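N-acetyltransferase domain-containing protein (Deinococcus radiodurans, PDB 3S6F) binds coenzyme A and is probably an N-acetyltransferase of the GNAT family, although its acceptor substrate is not established. Local coordinates at residues M2-T14 with G84-R97. Sequence-based numbering, arbitrary orientation. Where two conformers were deposited one is given.
With CA (calcium ion), chain D; COA (coenzyme A), chain B.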
loop_
_atom_site.group_PDB
_atom_site.type_symbol
_atom_site.label_atom_id
_atom_site.label_comp_id
_atom_site.label_asym_id
_atom_site.label_seq_id
_atom_site.Cartn_x
_atom_site.Cartn_y
_atom_site.Cartn_z
HETATM N N MSE A 2 3.589 -14.762 35.107
HETATM C CA MSE A 2 2.815 -14.288 33.892
HETATM C C MSE A 2 3.682 -13.266 33.106
HETATM O O MSE A 2 3.174 -12.279 32.449
HETATM C CB MSE A 2 1.434 -13.691 34.263
HETATM C CG MSE A 2 0.577 -14.479 35.284
HETATM SE SE MSE A 2 0.497 -13.721 37.098
HETATM C CE MSE A 2 1.737 -14.897 37.839
ATOM N N THR A 3 5.002 -13.546 33.127
ATOM C CA THR A 3 6.051 -12.628 32.574
ATOM C C THR A 3 7.136 -13.321 31.716
ATOM O O THR A 3 7.471 -12.826 30.627
ATOM C CB THR A 3 6.797 -11.873 33.705
ATOM O OG1 THR A 3 5.862 -11.065 34.442
ATOM C CG2 THR A 3 7.847 -10.981 33.110
ATOM N N GLN A 4 7.671 -14.460 32.176
ATOM C CA GLN A 4 8.714 -15.152 31.438
ATOM C C GLN A 4 8.197 -15.608 30.055
ATOM O O GLN A 4 7.026 -16.049 29.909
ATOM C CB GLN A 4 9.241 -16.352 32.220
ATOM C CG GLN A 4 9.871 -15.991 33.570
ATOM C CD GLN A 4 9.885 -17.187 34.510
ATOM O OE1 GLN A 4 10.087 -18.330 34.064
ATOM N NE2 GLN A 4 9.664 -16.943 35.818
ATOM N N ARG A 5 9.061 -15.436 29.049
ATOM C CA ARG A 5 8.746 -15.774 27.630
ATOM C C ARG A 5 9.969 -16.285 26.949
ATOM O O ARG A 5 11.081 -15.835 27.254
ATOM C CB ARG A 5 8.462 -14.541 26.776
ATOM C CG ARG A 5 7.510 -13.603 27.254
ATOM C CD ARG A 5 6.134 -13.984 26.942
ATOM N NE ARG A 5 5.377 -13.553 28.078
ATOM C CZ ARG A 5 4.137 -13.122 28.045
ATOM N NH1 ARG A 5 3.493 -13.016 26.892
ATOM N NH2 ARG A 5 3.570 -12.759 29.176
ATOM N N SER A 6 9.761 -17.106 25.932
ATOM C CA SER A 6 10.836 -17.425 24.989
ATOM C C SER A 6 10.306 -17.525 23.576
ATOM O O SER A 6 9.220 -18.101 23.377
ATOM C CB SER A 6 11.469 -18.766 25.297
ATOM O OG SER A 6 12.461 -19.047 24.315
ATOM N N LEU A 7 11.046 -17.002 22.589
ATOM C CA LEU A 7 10.638 -17.186 21.199
ATOM C C LEU A 7 10.919 -18.588 20.732
ATOM O O LEU A 7 10.543 -18.945 19.641
ATOM C CB LEU A 7 11.319 -16.203 20.225
ATOM C CG LEU A 7 10.895 -14.748 20.358
ATOM C CD1 LEU A 7 11.476 -13.935 19.171
ATOM C CD2 LEU A 7 9.367 -14.576 20.462
ATOM N N ALA A 8 11.572 -19.410 21.536
ATOM C CA ALA A 8 11.986 -20.693 21.021
ATOM C C ALA A 8 10.850 -21.555 20.522
ATOM O O ALA A 8 11.087 -22.308 19.603
ATOM C CB ALA A 8 12.863 -21.466 22.052
ATOM N N ASP A 9 9.652 -21.522 21.109
ATOM C CA ASP A 9 8.492 -22.278 20.559
ATOM C C ASP A 9 7.431 -21.279 19.979
ATOM O O ASP A 9 6.204 -21.336 20.229
ATOM C CB ASP A 9 7.842 -23.208 21.594
ATOM C CG ASP A 9 8.736 -23.495 22.776
ATOM O OD1 ASP A 9 9.545 -24.419 22.644
ATOM O OD2 ASP A 9 8.611 -22.797 23.821
ATOM N N ILE A 10 7.925 -20.295 19.267
ATOM C CA ILE A 10 7.060 -19.533 18.351
ATOM C C ILE A 10 7.289 -20.103 16.993
ATOM O O ILE A 10 8.447 -20.312 16.567
ATOM C CB ILE A 10 7.402 -18.040 18.377
ATOM C CG1 ILE A 10 7.082 -17.436 19.755
ATOM C CG2 ILE A 10 6.658 -17.295 17.260
ATOM C CD1 ILE A 10 5.657 -17.736 20.258
ATOM N N GLN A 11 6.186 -20.359 16.304
ATOM C CA GLN A 11 6.189 -20.795 14.934
ATOM C C GLN A 11 5.570 -19.751 14.034
ATOM O O GLN A 11 4.680 -19.023 14.447
ATOM C CB GLN A 11 5.433 -22.107 14.829
ATOM C CG GLN A 11 6.190 -23.257 15.585
ATOM C CD GLN A 11 5.738 -24.626 15.138
ATOM O OE1 GLN A 11 4.812 -25.200 15.718
ATOM N NE2 GLN A 11 6.342 -25.132 14.069
ATOM N N PHE A 12 6.000 -19.731 12.785
ATOM C CA PHE A 12 5.528 -18.746 11.810
ATOM C C PHE A 12 4.825 -19.442 10.673
ATOM O O PHE A 12 5.211 -20.552 10.256
ATOM C CB PHE A 12 6.715 -17.959 11.251
ATOM C CG PHE A 12 7.449 -17.194 12.281
ATOM C CD1 PHE A 12 8.497 -17.760 12.985
ATOM C CD2 PHE A 12 7.129 -15.867 12.545
ATOM C CE1 PHE A 12 9.182 -17.063 13.925
ATOM C CE2 PHE A 12 7.806 -15.155 13.491
ATOM C CZ PHE A 12 8.844 -15.746 14.205
ATOM N N GLN A 13 3.811 -18.778 10.116
ATOM C CA GLN A 13 3.142 -19.267 8.933
ATOM C C GLN A 13 2.616 -18.096 8.115
ATOM O O GLN A 13 2.431 -16.998 8.633
ATOM C CB GLN A 13 2.050 -20.295 9.237
ATOM C CG GLN A 13 0.868 -19.757 9.960
ATOM C CD GLN A 13 -0.078 -20.855 10.314
ATOM O OE1 GLN A 13 0.212 -21.651 11.213
ATOM N NE2 GLN A 13 -1.191 -20.927 9.623
ATOM N N THR A 14 2.352 -18.380 6.843
ATOM C CA THR A 14 1.941 -17.387 5.874
ATOM C C THR A 14 0.613 -17.737 5.212
ATOM O O THR A 14 0.267 -17.195 4.162
ATOM C CB THR A 14 3.044 -17.201 4.816
ATOM O OG1 THR A 14 3.242 -18.452 4.148
ATOM C CG2 THR A 14 4.347 -16.737 5.438
ATOM N N GLY A 84 2.919 -8.658 25.878
ATOM C CA GLY A 84 3.728 -9.577 26.688
ATOM C C GLY A 84 4.837 -10.268 25.928
ATOM O O GLY A 84 5.672 -10.936 26.508
ATOM N N TRP A 85 4.813 -10.089 24.609
ATOM C CA TRP A 85 5.717 -10.746 23.666
ATOM C C TRP A 85 6.653 -9.781 22.972
ATOM O O TRP A 85 7.457 -10.221 22.149
ATOM C CB TRP A 85 4.919 -11.527 22.607
ATOM C CG TRP A 85 4.385 -12.813 23.142
ATOM C CD1 TRP A 85 3.135 -13.081 23.572
ATOM C CD2 TRP A 85 5.136 -14.016 23.320
ATOM N NE1 TRP A 85 3.036 -14.392 23.987
ATOM C CE2 TRP A 85 4.269 -14.976 23.866
ATOM C CE3 TRP A 85 6.472 -14.360 23.112
ATOM C CZ2 TRP A 85 4.693 -16.277 24.164
ATOM C CZ3 TRP A 85 6.884 -15.649 23.400
ATOM C CH2 TRP A 85 5.993 -16.571 23.921
ATOM N N ARG A 86 6.524 -8.480 23.249
ATOM C CA ARG A 86 7.388 -7.451 22.690
ATOM C C ARG A 86 8.783 -7.519 23.301
ATOM O O ARG A 86 8.992 -8.104 24.376
ATOM C CB ARG A 86 6.764 -6.072 22.917
ATOM C CG ARG A 86 5.483 -5.904 22.144
ATOM C CD ARG A 86 4.817 -4.565 22.419
ATOM N NE ARG A 86 3.520 -4.533 21.755
ATOM C CZ ARG A 86 2.471 -3.881 22.167
ATOM N NH1 ARG A 86 2.534 -2.987 23.149
ATOM N NH2 ARG A 86 1.336 -3.999 21.537
ATOM N N SER A 87 9.735 -6.861 22.649
ATOM C CA SER A 87 11.086 -6.696 23.182
ATOM C C SER A 87 11.904 -7.986 23.138
ATOM O O SER A 87 12.905 -8.132 23.878
ATOM C CB SER A 87 11.093 -6.094 24.587
ATOM O OG SER A 87 12.355 -5.522 24.905
ATOM N N LEU A 88 11.508 -8.916 22.282
ATOM C CA LEU A 88 12.228 -10.163 22.052
ATOM C C LEU A 88 12.746 -10.276 20.627
ATOM O O LEU A 88 13.346 -11.280 20.263
ATOM C CB LEU A 88 11.344 -11.370 22.353
ATOM C CG LEU A 88 10.871 -11.553 23.759
ATOM C CD1 LEU A 88 9.818 -12.643 23.867
ATOM C CD2 LEU A 88 12.089 -11.813 24.691
ATOM N N GLY A 89 12.488 -9.270 19.794
ATOM C CA GLY A 89 12.855 -9.308 18.388
ATOM C C GLY A 89 11.791 -9.809 17.439
ATOM O O GLY A 89 12.015 -9.897 16.225
ATOM N N LEU A 90 10.593 -10.088 17.954
ATOM C CA LEU A 90 9.544 -10.673 17.112
ATOM C C LEU A 90 9.036 -9.700 16.035
ATOM O O LEU A 90 8.767 -10.110 14.898
ATOM C CB LEU A 90 8.440 -11.247 17.968
ATOM C CG LEU A 90 7.338 -11.991 17.230
ATOM C CD1 LEU A 90 7.893 -13.138 16.415
ATOM C CD2 LEU A 90 6.273 -12.429 18.189
ATOM N N GLY A 91 8.857 -8.430 16.388
ATOM C CA GLY A 91 8.403 -7.478 15.398
ATOM C C GLY A 91 9.375 -7.358 14.241
ATOM O O GLY A 91 8.975 -7.297 13.079
ATOM N N SER A 92 10.669 -7.280 14.561
ATOM C CA SER A 92 11.698 -7.217 13.530
ATOM C C SER A 92 11.698 -8.477 12.670
ATOM O O SER A 92 11.851 -8.399 11.444
ATOM C CB SER A 92 13.056 -7.015 14.166
ATOM O OG SER A 92 13.136 -5.739 14.804
ATOM N N GLU A 93 11.526 -9.626 13.299
ATOM C CA GLU A 93 11.486 -10.888 12.585
ATOM C C GLU A 93 10.284 -10.960 11.637
ATOM O O GLU A 93 10.418 -11.442 10.504
ATOM C CB GLU A 93 11.498 -12.046 13.577
ATOM C CG GLU A 93 11.529 -13.419 12.918
ATOM C CD GLU A 93 12.791 -13.768 12.189
ATOM O OE1 GLU A 93 13.832 -13.126 12.460
ATOM O OE2 GLU A 93 12.750 -14.664 11.339
ATOM N N LEU A 94 9.115 -10.517 12.112
ATOM C CA LEU A 94 7.941 -10.461 11.258
ATOM C C LEU A 94 8.197 -9.590 10.039
ATOM O O LEU A 94 7.795 -9.923 8.921
ATOM C CB LEU A 94 6.745 -9.968 12.060
ATOM C CG LEU A 94 6.132 -11.009 13.003
ATOM C CD1 LEU A 94 5.175 -10.315 13.993
ATOM C CD2 LEU A 94 5.435 -12.122 12.246
HETATM N N MSE A 95 8.815 -8.423 10.253
HETATM C CA MSE A 95 9.137 -7.551 9.133
HETATM C C MSE A 95 10.090 -8.218 8.131
HETATM O O MSE A 95 9.871 -8.171 6.914
HETATM C CB MSE A 95 9.728 -6.233 9.637
HETATM C CG MSE A 95 8.734 -5.273 10.212
HETATM SE SE MSE A 95 7.459 -4.597 8.913
HETATM C CE MSE A 95 8.760 -3.633 7.783
ATOM N N ARG A 96 11.151 -8.849 8.630
ATOM C CA ARG A 96 12.049 -9.531 7.706
ATOM C C ARG A 96 11.292 -10.616 6.922
ATOM O O ARG A 96 11.477 -10.772 5.707
ATOM C CB ARG A 96 13.228 -10.151 8.469
ATOM C CG ARG A 96 14.267 -9.165 8.978
ATOM C CD ARG A 96 15.506 -9.865 9.529
ATOM N NE ARG A 96 15.228 -10.527 10.773
ATOM C CZ ARG A 96 15.313 -9.935 11.968
ATOM N NH1 ARG A 96 15.729 -8.665 12.102
ATOM N NH2 ARG A 96 14.991 -10.662 13.021
ATOM N N ARG A 97 10.439 -11.376 7.610
ATOM C CA ARG A 97 9.705 -12.446 6.946
ATOM C C ARG A 97 8.708 -11.919 5.926
ATOM O O ARG A 97 8.560 -12.529 4.873
ATOM C CB ARG A 97 9.041 -13.345 7.976
ATOM C CG ARG A 97 10.068 -14.237 8.687
ATOM C CD ARG A 97 9.447 -14.978 9.842
ATOM N NE ARG A 97 10.392 -15.890 10.481
ATOM C CZ ARG A 97 10.503 -17.180 10.189
ATOM N NH1 ARG A 97 9.736 -17.770 9.287
ATOM N NH2 ARG A 97 11.388 -17.899 10.880
HETATM CA CA CA D . 14.336 -6.883 25.311
HETATM N N1A COA B . 8.297 3.884 21.162
HETATM C C2A COA B . 9.672 3.793 21.207
HETATM N N3A COA B . 10.346 2.679 20.760
HETATM C C4A COA B . 9.616 1.639 20.285
HETATM C C5A COA B . 8.226 1.694 20.257
HETATM C C6A COA B . 7.556 2.842 20.676
HETATM N N6A COA B . 6.223 2.951 20.626
HETATM N N7A COA B . 7.787 0.514 19.741
HETATM C C8A COA B . 8.865 -0.253 19.471
HETATM N N9A COA B . 10.004 0.425 19.804
HETATM C C1B COA B . 11.383 -0.025 19.627
HETATM C C2B COA B . 12.129 -0.137 20.950
HETATM O O2B COA B . 13.454 0.186 20.660
HETATM C C3B COA B . 12.061 -1.609 21.325
HETATM O O3B COA B . 13.106 -2.041 22.179
HETATM P P3B COA B . 12.863 -2.154 23.781
HETATM O O7A COA B . 12.477 -0.773 24.247
HETATM O O8A COA B . 11.744 -3.138 24.013
HETATM O O9A COA B . 14.184 -2.626 24.339
HETATM C C4B COA B . 12.126 -2.219 19.934
HETATM O O4B COA B . 11.412 -1.325 19.090
HETATM C C5B COA B . 11.520 -3.608 19.859
HETATM O O5B COA B . 11.929 -4.221 18.649
HETATM P P1A COA B . 11.519 -5.766 18.424
HETATM O O1A COA B . 12.178 -6.162 17.150
HETATM O O2A COA B . 11.761 -6.611 19.641
HETATM O O3A COA B . 9.962 -5.601 18.115
HETATM P P2A COA B . 8.705 -5.941 19.054
HETATM O O4A COA B . 8.882 -5.314 20.384
HETATM O O5A COA B . 8.472 -7.410 18.991
HETATM O O6A COA B . 7.571 -5.231 18.196
HETATM C CBP COA B . 6.307 -3.307 17.552
HETATM C CCP COA B . 7.698 -3.863 17.808
HETATM C CDP COA B . 5.622 -4.142 16.454
HETATM C CEP COA B . 6.437 -1.847 17.062
HETATM C CAP COA B . 5.554 -3.384 18.892
HETATM O OAP COA B . 6.049 -2.422 19.806
HETATM C C9P COA B . 4.077 -3.141 18.693
HETATM O O9P COA B . 3.267 -4.142 18.367
HETATM N N8P COA B . 3.566 -1.935 18.901
HETATM C C7P COA B . 2.147 -1.652 18.721
HETATM C C6P COA B . 1.711 -1.546 17.253
HETATM C C5P COA B . 2.668 -0.684 16.480
HETATM O O5P COA B . 3.014 0.408 16.940
HETATM N N4P COA B . 3.075 -1.179 15.302
HETATM C C3P COA B . 3.789 -0.396 14.322
HETATM C C2P COA B . 2.818 -0.063 13.190
HETATM S S1P COA B . 1.531 1.137 13.676
HETATM O O HOH W 1 14.714 -4.630 26.189
HETATM O O HOH W 2 15.333 -8.955 25.144
HETATM O O HOH W 3 16.183 -7.060 26.870
HETATM O O HOH W 4 15.060 -5.724 23.344
#
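Side-chain packing, anchored by an arginine-phenylalanine stack and with no hydrogen bond across it, lays the N-terminal segment 2-14, with edge strand 11-13, over the coenzyme A-binding loop and first helical turns of 84-97. Trp85 is sandwiched. In the conformer described, Arg5 CD sits over one face, 3.6 Å from the centroid of the six-membered ring; bends at chi2 and chi3 lay the chain along the indole and bring the guanidinium over the five-membered ring in a cation-pi contact, steeply inclined at 76°. Ile10 CD1 covers the opposite face, and Ser6 O meets the ring edge at CZ3 (3.4 Å). An alanine in place of Trp85 would probably leave Arg5 and Ile10 without the surface that separates them and open a gap between the N-terminal segment and the loop. Leu7 follows, its CD2 3.9 Å from Leu88 CD1 and its CD1 over the start of helix 90-97.

At the strand, Phe12 points toward the helix. Leu94 CD2 abuts the ring edge 4.0 Å from CE2, beside Leu90 CD1 in the conformer described, and the Arg97 guanidinium lies flat on one face, planes 6° apart and centres 3.9 Å apart. Arg97 NE bonds to the anti lone pair of Glu93 OE2 (2.8 Å), which should limit rotation of the stacked guanidinium, while Arg96 steadies the carboxylate through OE1.

Beneath this cover, the backbone N-H groups of Ser87, Gly89, Gly91 and Ser92 grip the pyrophosphate, as in the GNAT pyrophosphate-binding loop, and Ser87 also binds calcium. Held by shape and stacking, the N-terminal segment probably leaves those N-H groups to the cofactor.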